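Local coordinates for protein lovastatin nonaketide synthase, polyketide synthase component (Aspergillus terreus, PDB 7CPX) that builds the polyketide backbone of lovastatin, as a homodimeric multidomain synthase that extends, methylates, reduces and dehydrates a carrier-bound chain made from malonyl-CoA, at residues Pro37-Ser42 and Ser229-Met234; Gly114-Asp119 and Leu511-Ser516; Ile270-Val275 and Lys297-Gln302; Ile389-Leu394 and Thr413-Trp418. The protein carries 2 engineered substitutions. All blocks are in the same frame, centred on the assembly; numbering follows the deposited sequence.

Contact 1. Residues Pro37-Ser42 and Ser229-Met234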
loop_
_atom_site.group_PDB
_atom_site.type_symbol
_atom_site.label_atom_id
_atom_site.label_comp_id
_atom_site.label_asym_id
_atom_site.label_seq_id
_atom_site.Cartn_x
_atom_site.Cartn_y
_atom_site.Cartn_z
ATOM N N PRO A 37 -20.534 -21.227 38.447
ATOM C CA PRO A 37 -20.069 -20.799 37.125
ATOM C C PRO A 37 -21.179 -20.200 36.280
ATOM O O PRO A 37 -22.360 -20.517 36.433
ATOM C CB PRO A 37 -19.532 -22.092 36.503
ATOM C CG PRO A 37 -20.262 -23.178 37.205
ATOM C CD PRO A 37 -20.472 -22.689 38.607
ATOM N N ARG A 38 -20.772 -19.314 35.375
ATOM C CA ARG A 38 -21.665 -18.675 34.425
ATOM C C ARG A 38 -20.966 -18.616 33.075
ATOM O O ARG A 38 -19.752 -18.813 32.971
ATOM C CB ARG A 38 -22.072 -17.272 34.896
ATOM C CG ARG A 38 -20.908 -16.424 35.380
ATOM C CD ARG A 38 -21.367 -15.044 35.818
ATOM N NE ARG A 38 -20.278 -14.261 36.388
ATOM C CZ ARG A 38 -19.893 -14.322 37.656
ATOM N NH1 ARG A 38 -20.484 -15.130 38.522
ATOM N NH2 ARG A 38 -18.887 -13.555 38.066
ATOM N N ASP A 39 -21.744 -18.335 32.030
ATOM C CA ASP A 39 -21.224 -18.314 30.664
ATOM C C ASP A 39 -20.368 -17.061 30.500
ATOM O O ASP A 39 -20.762 -16.063 29.894
ATOM C CB ASP A 39 -22.364 -18.351 29.654
ATOM C CG ASP A 39 -21.879 -18.575 28.238
ATOM O OD1 ASP A 39 -20.670 -18.826 28.057
ATOM O OD2 ASP A 39 -22.706 -18.499 27.305
ATOM N N VAL A 40 -19.161 -17.130 31.062
ATOM C CA VAL A 40 -18.264 -15.980 31.059
ATOM C C VAL A 40 -17.769 -15.681 29.649
ATOM O O VAL A 40 -17.603 -14.516 29.271
ATOM C CB VAL A 40 -17.094 -16.227 32.023
ATOM C CG1 VAL A 40 -16.039 -15.171 31.836
ATOM C CG2 VAL A 40 -17.585 -16.234 33.456
ATOM N N GLN A 41 -17.515 -16.719 28.858
ATOM C CA GLN A 41 -16.900 -16.527 27.553
ATOM C C GLN A 41 -17.760 -15.619 26.683
ATOM O O GLN A 41 -18.991 -15.636 26.749
ATOM C CB GLN A 41 -16.692 -17.870 26.858
ATOM C CG GLN A 41 -17.970 -18.514 26.354
ATOM C CD GLN A 41 -18.253 -18.187 24.904
ATOM O OE1 GLN A 41 -19.132 -17.384 24.594
ATOM N NE2 GLN A 41 -17.506 -18.812 24.003
ATOM N N SER A 42 -17.091 -14.817 25.859
ATOM C CA SER A 42 -17.770 -13.868 24.995
ATOM C C SER A 42 -16.919 -13.628 23.758
ATOM O O SER A 42 -15.732 -13.962 23.720
ATOM C CB SER A 42 -18.038 -12.545 25.719
ATOM O OG SER A 42 -16.828 -11.948 26.150
ATOM N N SER A 229 -15.969 -23.832 18.897
ATOM C CA SER A 229 -17.156 -23.495 19.674
ATOM C C SER A 229 -16.878 -22.397 20.689
ATOM O O SER A 229 -17.822 -21.765 21.175
ATOM C CB SER A 229 -17.687 -24.738 20.389
ATOM O OG SER A 229 -16.698 -25.302 21.232
ATOM N N GLY A 230 -15.613 -22.159 21.020
ATOM C CA GLY A 230 -15.259 -21.097 21.936
ATOM C C GLY A 230 -15.286 -21.472 23.398
ATOM O O GLY A 230 -15.310 -20.575 24.249
ATOM N N ARG A 231 -15.287 -22.762 23.723
ATOM C CA ARG A 231 -15.327 -23.211 25.107
ATOM C C ARG A 231 -14.492 -24.472 25.261
ATOM O O ARG A 231 -14.520 -25.355 24.401
ATOM C CB ARG A 231 -16.766 -23.469 25.564
ATOM C CG ARG A 231 -17.623 -22.218 25.572
ATOM C CD ARG A 231 -19.039 -22.503 26.023
ATOM N NE ARG A 231 -19.863 -21.300 26.002
ATOM C CZ ARG A 231 -20.444 -20.808 24.916
ATOM N NH1 ARG A 231 -20.310 -21.389 23.734
ATOM N NH2 ARG A 231 -21.176 -19.702 25.017
ATOM N N SER A 232 -13.750 -24.547 26.364
ATOM C CA SER A 232 -12.903 -25.700 26.664
ATOM C C SER A 232 -13.775 -26.776 27.297
ATOM O O SER A 232 -13.866 -26.898 28.519
ATOM C CB SER A 232 -11.756 -25.305 27.585
ATOM O OG SER A 232 -10.964 -24.284 27.007
ATOM N N ARG A 233 -14.426 -27.570 26.452
ATOM C CA ARG A 233 -15.315 -28.631 26.916
ATOM C C ARG A 233 -14.458 -29.782 27.426
ATOM O O ARG A 233 -14.112 -30.708 26.691
ATOM C CB ARG A 233 -16.249 -29.077 25.801
ATOM C CG ARG A 233 -17.189 -27.990 25.316
ATOM C CD ARG A 233 -18.215 -28.539 24.343
ATOM N NE ARG A 233 -19.556 -28.049 24.639
ATOM C CZ ARG A 233 -20.049 -26.898 24.202
ATOM N NH1 ARG A 233 -19.337 -26.084 23.440
ATOM N NH2 ARG A 233 -21.287 -26.553 24.542
ATOM N N MET A 234 -14.113 -29.719 28.708
ATOM C CA MET A 234 -13.260 -30.731 29.315
ATOM C C MET A 234 -13.917 -32.103 29.240
ATOM O O MET A 234 -15.052 -32.284 29.695
ATOM C CB MET A 234 -12.969 -30.357 30.767
ATOM C CG MET A 234 -12.290 -31.448 31.579
ATOM S SD MET A 234 -12.052 -30.960 33.295
ATOM C CE MET A 234 -11.564 -32.523 34.014
#
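Q41 and R231 form the tight half of this contact, lying flat against each other. The amide and guanidinium planes are 19° apart, and Q41 CD sits 3.2 Å above the plane of the R231 guanidinium, displaced toward its rim, so the pair is an offset stack. The Q41 chain reaches this place by folding at its second torsion, whereas R231 runs extended from CG to NE and crosses it at about a right angle. The Q41 amide is held a second time: NE2 donates to G230 O at 2.8 Å (N-H...O 160°), leaving in the plane of its own amide but arriving above the carbonyl plane of G230. Both segments are loops of the ketosynthase domain, one running from helix 27-35 to strand 42-43 and the other following helix 214-222; D39 is the centre of an inverse gamma turn. The R231 side chain is about 10 Å from that of H367, a predicted active-site residue. Toward solvent the contact is looser. The exposed D39 comes to the edge of the R231 guanidinium as a salt bridge, OD2 lying 3.0 Å from NH2 and using its syn lone pair. D39 OD1 adds only weak bonds, 3.2 Å to R231 NH2 and 3.3 Å to R231 NE, and the carboxylate is turned 45° from the guanidinium plane instead of meeting it squarely.

Contact 2. Residues Gly114-Asp119 and Leu511-Ser516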
loop_
_atom_site.group_PDB
_atom_site.type_symbol
_atom_site.label_atom_id
_atom_site.label_comp_id
_atom_site.label_asym_id
_atom_site.label_seq_id
_atom_site.Cartn_x
_atom_site.Cartn_y
_atom_site.Cartn_z
ATOM N N GLY A 114 -1.784 -10.097 53.898
ATOM C CA GLY A 114 -1.616 -9.329 55.113
ATOM C C GLY A 114 -0.193 -8.848 55.294
ATOM O O GLY A 114 0.393 -9.009 56.369
ATOM N N MET A 115 0.375 -8.257 54.248
ATOM C CA MET A 115 1.764 -7.823 54.253
ATOM C C MET A 115 1.867 -6.382 53.788
ATOM O O MET A 115 1.208 -5.980 52.824
ATOM C CB MET A 115 2.614 -8.709 53.352
ATOM C CG MET A 115 2.764 -10.122 53.856
ATOM S SD MET A 115 3.637 -11.159 52.677
ATOM C CE MET A 115 3.913 -12.612 53.674
ATOM N N ARG A 116 2.701 -5.610 54.477
ATOM C CA ARG A 116 3.002 -4.254 54.049
ATOM C C ARG A 116 4.133 -4.275 53.032
ATOM O O ARG A 116 5.116 -5.003 53.190
ATOM C CB ARG A 116 3.392 -3.385 55.245
ATOM C CG ARG A 116 2.440 -3.476 56.423
ATOM C CD ARG A 116 2.709 -2.367 57.426
ATOM N NE ARG A 116 4.088 -2.382 57.900
ATOM C CZ ARG A 116 4.506 -3.017 58.987
ATOM N NH1 ARG A 116 3.675 -3.702 59.754
ATOM N NH2 ARG A 116 5.795 -2.963 59.314
ATOM N N ILE A 117 3.986 -3.471 51.977
ATOM C CA ILE A 117 5.039 -3.382 50.973
ATOM C C ILE A 117 6.344 -2.935 51.612
ATOM O O ILE A 117 7.430 -3.338 51.180
ATOM C CB ILE A 117 4.614 -2.434 49.836
ATOM C CG1 ILE A 117 5.634 -2.476 48.700
ATOM C CG2 ILE A 117 4.470 -1.013 50.353
ATOM C CD1 ILE A 117 5.204 -1.714 47.466
ATOM N N GLN A 118 6.264 -2.100 52.650
ATOM C CA GLN A 118 7.468 -1.685 53.360
ATOM C C GLN A 118 8.150 -2.873 54.022
ATOM O O GLN A 118 9.382 -2.983 54.005
ATOM C CB GLN A 118 7.125 -0.620 54.402
ATOM C CG GLN A 118 6.722 0.726 53.819
ATOM C CD GLN A 118 5.349 0.705 53.178
ATOM O OE1 GLN A 118 4.547 -0.195 53.430
ATOM N NE2 GLN A 118 5.072 1.696 52.339
ATOM N N ASP A 119 7.365 -3.774 54.618
ATOM C CA ASP A 119 7.950 -4.937 55.277
ATOM C C ASP A 119 8.701 -5.809 54.280
ATOM O O ASP A 119 9.822 -6.255 54.553
ATOM C CB ASP A 119 6.857 -5.744 55.977
ATOM C CG ASP A 119 7.411 -6.910 56.773
ATOM O OD1 ASP A 119 8.649 -7.029 56.880
ATOM O OD2 ASP A 119 6.605 -7.709 57.294
ATOM N N LEU A 511 -5.697 -3.400 58.919
ATOM C CA LEU A 511 -5.388 -2.191 58.160
ATOM C C LEU A 511 -4.101 -1.533 58.638
ATOM O O LEU A 511 -3.431 -0.850 57.856
ATOM C CB LEU A 511 -6.551 -1.206 58.243
ATOM C CG LEU A 511 -7.738 -1.530 57.337
ATOM C CD1 LEU A 511 -8.911 -0.648 57.680
ATOM C CD2 LEU A 511 -7.370 -1.357 55.874
ATOM N N LEU A 512 -3.743 -1.720 59.906
ATOM C CA LEU A 512 -2.528 -1.116 60.447
ATOM C C LEU A 512 -1.301 -1.996 60.218
ATOM O O LEU A 512 -0.337 -1.576 59.571
ATOM C CB LEU A 512 -2.708 -0.839 61.943
ATOM C CG LEU A 512 -3.319 0.512 62.307
ATOM C CD1 LEU A 512 -3.793 0.501 63.744
ATOM C CD2 LEU A 512 -2.305 1.622 62.093
ATOM N N ARG A 513 -1.330 -3.218 60.743
ATOM C CA ARG A 513 -0.168 -4.094 60.755
ATOM C C ARG A 513 -0.070 -4.969 59.515
ATOM O O ARG A 513 1.039 -5.350 59.123
ATOM C CB ARG A 513 -0.214 -4.986 62.001
ATOM C CG ARG A 513 1.125 -5.202 62.698
ATOM C CD ARG A 513 1.663 -6.608 62.476
ATOM N NE ARG A 513 2.291 -6.756 61.168
ATOM C CZ ARG A 513 3.583 -6.574 60.928
ATOM N NH1 ARG A 513 4.426 -6.234 61.890
ATOM N NH2 ARG A 513 4.042 -6.736 59.691
ATOM N N LYS A 514 -1.201 -5.294 58.886
ATOM C CA LYS A 514 -1.239 -6.242 57.778
ATOM C C LYS A 514 -1.649 -5.588 56.464
ATOM O O LYS A 514 -2.096 -6.281 55.546
ATOM C CB LYS A 514 -2.187 -7.398 58.110
ATOM C CG LYS A 514 -1.927 -8.055 59.461
ATOM C CD LYS A 514 -0.582 -8.768 59.510
ATOM C CE LYS A 514 -0.643 -10.125 58.831
ATOM N NZ LYS A 514 0.714 -10.702 58.627
ATOM N N ARG A 515 -1.515 -4.269 56.353
ATOM C CA ARG A 515 -1.828 -3.564 55.120
ATOM C C ARG A 515 -0.770 -2.502 54.868
ATOM O O ARG A 515 -0.303 -1.845 55.801
ATOM C CB ARG A 515 -3.223 -2.931 55.177
ATOM C CG ARG A 515 -4.353 -3.947 55.133
ATOM C CD ARG A 515 -4.752 -4.296 53.717
ATOM N NE ARG A 515 -5.398 -3.174 53.046
ATOM C CZ ARG A 515 -6.350 -3.287 52.128
ATOM N NH1 ARG A 515 -6.822 -4.467 51.761
ATOM N NH2 ARG A 515 -6.848 -2.187 51.572
ATOM N N SER A 516 -0.405 -2.339 53.601
ATOM C CA SER A 516 0.710 -1.476 53.244
ATOM C C SER A 516 0.399 -0.017 53.547
ATOM O O SER A 516 -0.745 0.432 53.437
ATOM C CB SER A 516 1.044 -1.638 51.763
ATOM O OG SER A 516 1.415 -2.973 51.469
#
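A bend at the third torsion of R116 (chi3 -57°) and two successive bends in R513, at chi2 and chi3, bring their guanidinium groups together. G114 ends helix 97-113 in a Schellman motif, and R116 takes the N-cap position of helix 117-120; segment 511-516 runs alongside this helix-to-helix turn, in the same sense, as it leaves helix 504-513. The contact thereby joins the N-terminal part of the ketosynthase to its C-terminal extension. R116 NH1 sits over the centre of the R513 guanidinium, 3.1 Å from R513 CZ, with the two planes 44° apart. These are like charges, but the same NH1 donates to R513 O at 3.2 Å (N-H...O 140°), which gives it an acceptor there. D119 OD2 approaches the R513 guanidinium at its edge, a long salt bridge of 3.6 Å to NH2 that would partly offset the paired positive charges. Farther along, the aliphatic part of R116 lies on backbone, CG being 3.3 Å from R515 O. K514 folds back over G114; its NZ bond to G114 O is weak and less certain, and its stronger partner is D264. The side chain of I117, buried against F167 and F168, starts beside S516. There the hydroxyl meets the first turn of the helix: I117 N donates to S516 OG at 2.7 Å.

Contact 3. Residues Ile270-Val275 and Lys297-Gln302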
loop_
_atom_site.group_PDB
_atom_site.type_symbol
_atom_site.label_atom_id
_atom_site.label_comp_id
_atom_site.label_asym_id
_atom_site.label_seq_id
_atom_site.Cartn_x
_atom_site.Cartn_y
_atom_site.Cartn_z
ATOM N N ILE A 270 0.372 -25.904 49.703
ATOM C CA ILE A 270 0.963 -26.641 48.592
ATOM C C ILE A 270 1.947 -27.631 49.209
ATOM O O ILE A 270 3.082 -27.280 49.541
ATOM C CB ILE A 270 1.642 -25.713 47.584
ATOM C CG1 ILE A 270 0.636 -24.686 47.061
ATOM C CG2 ILE A 270 2.215 -26.515 46.432
ATOM C CD1 ILE A 270 1.229 -23.684 46.105
ATOM N N ARG A 271 1.494 -28.872 49.390
ATOM C CA ARG A 271 2.331 -29.888 50.015
ATOM C C ARG A 271 3.496 -30.272 49.116
ATOM O O ARG A 271 4.625 -30.444 49.591
ATOM C CB ARG A 271 1.480 -31.112 50.348
ATOM C CG ARG A 271 2.249 -32.280 50.923
ATOM C CD ARG A 271 1.297 -33.306 51.508
ATOM N NE ARG A 271 1.994 -34.439 52.103
ATOM C CZ ARG A 271 1.440 -35.300 52.946
ATOM N NH1 ARG A 271 0.186 -35.168 53.344
ATOM N NH2 ARG A 271 2.165 -36.315 53.406
ATOM N N GLU A 272 3.245 -30.410 47.818
ATOM C CA GLU A 272 4.283 -30.797 46.878
ATOM C C GLU A 272 3.869 -30.352 45.486
ATOM O O GLU A 272 2.680 -30.300 45.164
ATOM C CB GLU A 272 4.526 -32.309 46.908
ATOM C CG GLU A 272 5.687 -32.779 46.051
ATOM C CD GLU A 272 7.023 -32.262 46.542
ATOM O OE1 GLU A 272 7.074 -31.710 47.661
ATOM O OE2 GLU A 272 8.023 -32.403 45.808
ATOM N N THR A 273 4.867 -30.033 44.664
ATOM C CA THR A 273 4.632 -29.582 43.294
ATOM C C THR A 273 5.724 -30.181 42.414
ATOM O O THR A 273 6.820 -29.624 42.307
ATOM C CB THR A 273 4.622 -28.063 43.201
ATOM O OG1 THR A 273 3.719 -27.529 44.177
ATOM C CG2 THR A 273 4.177 -27.621 41.817
ATOM N N GLY A 274 5.420 -31.312 41.789
ATOM C CA GLY A 274 6.341 -31.933 40.865
ATOM C C GLY A 274 6.134 -31.435 39.447
ATOM O O GLY A 274 5.043 -31.017 39.066
ATOM N N VAL A 275 7.209 -31.474 38.667
ATOM C CA VAL A 275 7.183 -31.082 37.265
ATOM C C VAL A 275 7.894 -32.159 36.465
ATOM O O VAL A 275 9.022 -32.543 36.798
ATOM C CB VAL A 275 7.845 -29.714 37.038
ATOM C CG1 VAL A 275 7.802 -29.346 35.570
ATOM C CG2 VAL A 275 7.150 -28.657 37.868
ATOM N N LYS A 297 2.513 -39.761 40.329
ATOM C CA LYS A 297 3.048 -40.719 41.289
ATOM C C LYS A 297 4.284 -40.165 41.987
ATOM O O LYS A 297 4.420 -40.285 43.210
ATOM C CB LYS A 297 3.373 -42.037 40.587
ATOM C CG LYS A 297 2.147 -42.792 40.105
ATOM C CD LYS A 297 2.527 -44.100 39.435
ATOM C CE LYS A 297 1.299 -44.923 39.084
ATOM N NZ LYS A 297 1.658 -46.223 38.456
ATOM N N ALA A 298 5.193 -39.551 41.227
ATOM C CA ALA A 298 6.405 -38.998 41.820
ATOM C C ALA A 298 6.081 -37.846 42.758
ATOM O O ALA A 298 6.703 -37.710 43.817
ATOM C CB ALA A 298 7.360 -38.538 40.721
ATOM N N THR A 299 5.121 -36.999 42.384
ATOM C CA THR A 299 4.745 -35.887 43.246
ATOM C C THR A 299 4.166 -36.392 44.560
ATOM O O THR A 299 4.491 -35.871 45.632
ATOM C CB THR A 299 3.739 -34.988 42.530
ATOM O OG1 THR A 299 4.238 -34.647 41.231
ATOM C CG2 THR A 299 3.503 -33.714 43.322
ATOM N N TYR A 300 3.304 -37.408 44.496
ATOM C CA TYR A 300 2.739 -37.957 45.723
ATOM C C TYR A 300 3.808 -38.637 46.568
ATOM O O TYR A 300 3.790 -38.535 47.801
ATOM C CB TYR A 300 1.607 -38.927 45.393
ATOM C CG TYR A 300 0.273 -38.243 45.210
ATOM C CD1 TYR A 300 -0.078 -37.681 43.995
ATOM C CD2 TYR A 300 -0.631 -38.151 46.257
ATOM C CE1 TYR A 300 -1.290 -37.051 43.825
ATOM C CE2 TYR A 300 -1.847 -37.523 46.095
ATOM C CZ TYR A 300 -2.170 -36.974 44.875
ATOM O OH TYR A 300 -3.381 -36.346 44.701
ATOM N N ALA A 301 4.749 -39.334 45.928
ATOM C CA ALA A 301 5.838 -39.955 46.674
ATOM C C ALA A 301 6.692 -38.905 47.371
ATOM O O ALA A 301 7.076 -39.076 48.534
ATOM C CB ALA A 301 6.694 -40.809 45.740
ATOM N N GLN A 302 6.999 -37.810 46.674
ATOM C CA GLN A 302 7.777 -36.735 47.281
ATOM C C GLN A 302 7.026 -36.118 48.451
ATOM O O GLN A 302 7.632 -35.744 49.462
ATOM C CB GLN A 302 8.104 -35.675 46.232
ATOM C CG GLN A 302 9.042 -36.161 45.140
ATOM C CD GLN A 302 9.062 -35.257 43.919
ATOM O OE1 GLN A 302 9.433 -35.688 42.827
ATOM N NE2 GLN A 302 8.670 -33.998 44.095
#
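The carboxylate of E272 and the amide of Q302 stand almost perpendicular, their planes 88° apart. The CB of Q302 lies over one face of the carboxylate, 3.6 Å from E272 CD, and from there the extended Q302 chain carries NE2 to E272 OE2. The modelled separation of 2.4 Å is very short, so the exact length of this hydrogen bond is doubtful. The other oxygen, OE1, forms a salt bridge with R196, so each carboxylate oxygen has a partner. A bend at the second torsion of E272 (chi2 65°) turns its carboxylate toward the last turn of helix 289-302. Within that helix the axis of 297-302 runs roughly antiparallel to that of 270-275 in strand 268-277, at 146°, and the two come within 7.6 Å. The strand belongs to the mixed sheet of the thiolase-like ketosynthase fold; I270, T273 and V275 touch helix 183-196, so helices pack on both faces. R271 and E272 together face I444 in a classic beta bulge. The close approach is made at G274, where T299 CG2 rests 3.4 Å from G274 N and 3.6 Å from E272 CG. T299 OG1 bonds back to L295 O within its own helix, and V275 packs on P173 of the second subunit.

Contact 4. Residues Ile389-Leu394 and Thr413-Trp418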
loop_
_atom_site.group_PDB
_atom_site.type_symbol
_atom_site.label_atom_id
_atom_site.label_comp_id
_atom_site.label_asym_id
_atom_site.label_seq_id
_atom_site.Cartn_x
_atom_site.Cartn_y
_atom_site.Cartn_z
ATOM N N ILE A 389 -16.326 -28.745 46.184
ATOM C CA ILE A 389 -15.744 -29.144 44.906
ATOM C C ILE A 389 -16.443 -28.351 43.808
ATOM O O ILE A 389 -17.597 -28.653 43.472
ATOM C CB ILE A 389 -15.866 -30.659 44.684
ATOM C CG1 ILE A 389 -14.924 -31.395 45.641
ATOM C CG2 ILE A 389 -15.556 -31.005 43.235
ATOM C CD1 ILE A 389 -14.930 -32.901 45.498
ATOM N N PRO A 390 -15.800 -27.341 43.227
ATOM C CA PRO A 390 -16.488 -26.520 42.238
ATOM C C PRO A 390 -16.849 -27.339 41.016
ATOM O O PRO A 390 -16.140 -28.298 40.657
ATOM C CB PRO A 390 -15.460 -25.429 41.906
ATOM C CG PRO A 390 -14.152 -26.021 42.266
ATOM C CD PRO A 390 -14.415 -26.893 43.443
ATOM N N PRO A 391 -17.942 -27.000 40.345
ATOM C CA PRO A 391 -18.370 -27.757 39.166
ATOM C C PRO A 391 -17.616 -27.316 37.917
ATOM O O PRO A 391 -16.749 -26.445 37.952
ATOM C CB PRO A 391 -19.857 -27.424 39.067
ATOM C CG PRO A 391 -19.951 -26.046 39.612
ATOM C CD PRO A 391 -18.913 -25.950 40.697
ATOM N N ASN A 392 -17.968 -27.945 36.799
ATOM C CA ASN A 392 -17.447 -27.596 35.486
ATOM C C ASN A 392 -18.607 -27.149 34.613
ATOM O O ASN A 392 -19.589 -27.881 34.453
ATOM C CB ASN A 392 -16.719 -28.779 34.851
ATOM C CG ASN A 392 -15.527 -29.228 35.665
ATOM O OD1 ASN A 392 -14.378 -29.023 35.274
ATOM N ND2 ASN A 392 -15.795 -29.831 36.816
ATOM N N LEU A 393 -18.493 -25.946 34.052
ATOM C CA LEU A 393 -19.620 -25.352 33.345
ATOM C C LEU A 393 -19.972 -26.142 32.088
ATOM O O LEU A 393 -21.156 -26.341 31.790
ATOM C CB LEU A 393 -19.306 -23.897 33.003
ATOM C CG LEU A 393 -20.409 -23.112 32.292
ATOM C CD1 LEU A 393 -21.681 -23.091 33.126
ATOM C CD2 LEU A 393 -19.943 -21.697 31.990
ATOM N N LEU A 394 -18.970 -26.603 31.346
ATOM C CA LEU A 394 -19.182 -27.288 30.071
ATOM C C LEU A 394 -18.837 -28.766 30.237
ATOM O O LEU A 394 -17.702 -29.186 30.006
ATOM C CB LEU A 394 -18.352 -26.655 28.953
ATOM C CG LEU A 394 -18.712 -25.235 28.504
ATOM C CD1 LEU A 394 -20.222 -25.055 28.396
ATOM C CD2 LEU A 394 -18.110 -24.198 29.436
ATOM N N THR A 413 -20.749 -31.547 37.962
ATOM C CA THR A 413 -21.628 -30.598 37.296
ATOM C C THR A 413 -22.336 -29.677 38.278
ATOM O O THR A 413 -23.081 -28.790 37.851
ATOM C CB THR A 413 -22.668 -31.342 36.452
ATOM O OG1 THR A 413 -23.431 -32.216 37.292
ATOM C CG2 THR A 413 -21.988 -32.155 35.361
ATOM N N GLU A 414 -22.120 -29.869 39.578
ATOM C CA GLU A 414 -22.743 -29.057 40.609
ATOM C C GLU A 414 -21.730 -28.807 41.714
ATOM O O GLU A 414 -20.741 -29.531 41.851
ATOM C CB GLU A 414 -23.992 -29.737 41.186
ATOM C CG GLU A 414 -25.009 -30.157 40.141
ATOM C CD GLU A 414 -26.196 -30.877 40.744
ATOM O OE1 GLU A 414 -26.218 -31.055 41.981
ATOM O OE2 GLU A 414 -27.107 -31.268 39.985
ATOM N N ALA A 415 -21.985 -27.772 42.507
ATOM C CA ALA A 415 -21.115 -27.452 43.634
ATOM C C ALA A 415 -21.287 -28.542 44.681
ATOM O O ALA A 415 -22.241 -28.531 45.463
ATOM C CB ALA A 415 -21.449 -26.078 44.200
ATOM N N THR A 416 -20.358 -29.489 44.696
ATOM C CA THR A 416 -20.466 -30.685 45.516
ATOM C C THR A 416 -19.658 -30.529 46.794
ATOM O O THR A 416 -18.514 -30.065 46.768
ATOM C CB THR A 416 -19.978 -31.913 44.745
ATOM O OG1 THR A 416 -20.674 -32.004 43.495
ATOM C CG2 THR A 416 -20.219 -33.179 45.548
ATOM N N GLN A 417 -20.261 -30.920 47.913
ATOM C CA GLN A 417 -19.554 -30.911 49.183
ATOM C C GLN A 417 -18.407 -31.913 49.148
ATOM O O GLN A 417 -18.462 -32.931 48.453
ATOM C CB GLN A 417 -20.510 -31.240 50.327
ATOM C CG GLN A 417 -19.874 -31.171 51.705
ATOM C CD GLN A 417 -20.874 -31.403 52.819
ATOM O OE1 GLN A 417 -22.059 -31.616 52.570
ATOM N NE2 GLN A 417 -20.398 -31.362 54.058
ATOM N N TRP A 418 -17.361 -31.614 49.905
ATOM C CA TRP A 418 -16.167 -32.440 49.855
ATOM C C TRP A 418 -16.488 -33.853 50.340
ATOM O O TRP A 418 -17.258 -34.022 51.293
ATOM C CB TRP A 418 -15.056 -31.833 50.710
ATOM C CG TRP A 418 -13.690 -32.152 50.206
ATOM C CD1 TRP A 418 -12.904 -33.201 50.574
ATOM C CD2 TRP A 418 -12.945 -31.415 49.231
ATOM N NE1 TRP A 418 -11.712 -33.163 49.893
ATOM C CE2 TRP A 418 -11.713 -32.075 49.061
ATOM C CE3 TRP A 418 -13.199 -30.261 48.489
ATOM C CZ2 TRP A 418 -10.740 -31.618 48.178
ATOM C CZ3 TRP A 418 -12.233 -29.810 47.615
ATOM C CH2 TRP A 418 -11.018 -30.487 47.466
#
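I389 and T416 are joined by two backbone hydrogen bonds, I389 N to T416 O at 2.6 Å (N-H...O 164°) and T416 N to I389 O at 3.1 Å (159°). They make one antiparallel hydrogen-bonded pair, with CB atoms 4.3 Å apart on the same face. Beside it I389 crosses W418 at about a right angle: CG1 is 3.5 Å from W418 CE3, and CD1 lies over one face of the indole. At the other end P391 replaces hydrogen bonding by packing, its CB lying 3.4 Å from both T413 C and E414 N. Strand 388-389, just after helix 369-386 of the ketosynthase, pairs with strand 416-417 in a short two-stranded antiparallel sheet. P391, two residues on from I389, stands where the next hydrogen-bonded position would fall, and it has no N-H to donate. In the next shell T416 OG1 reaches back two residues to E414 O at 3.0 Å, coming from above the carbonyl plane. W418 is fixed by a hydrogen bond from NE1 to Q315 OE1, and I389 rests on F316 and F357. N392 ND2 holds P412 O, and P391 O accepts from K379; the N392 side chain is about 10 Å from that of H320, a predicted active-site residue.

How the contacts relate
Contacts 2 and 3 are mostly buried, whereas contacts 1 and 4 are partly buried and include exposed residues. Contacts 1 and 4 adjoin: P37 CD meets P391 CG at 3.5 Å and R231 CD meets L394 CD1 at 3.7 Å, so these ketosynthase loops form one continuous patch with centres 15 Å apart, near the predicted catalytic histidines. Contact 3 lies about 9 Å from contact 4 between nearest atoms and joins sheet to helix. Contact 2 is remote from the annotated sites; its chain loop encloses contacts 3 and 4. Chemistry follows place: charge and stacking in 1, clustered arginines and a helix start in 2, a carboxylate-amide pair in 3, backbone pairing with apolar packing in 4.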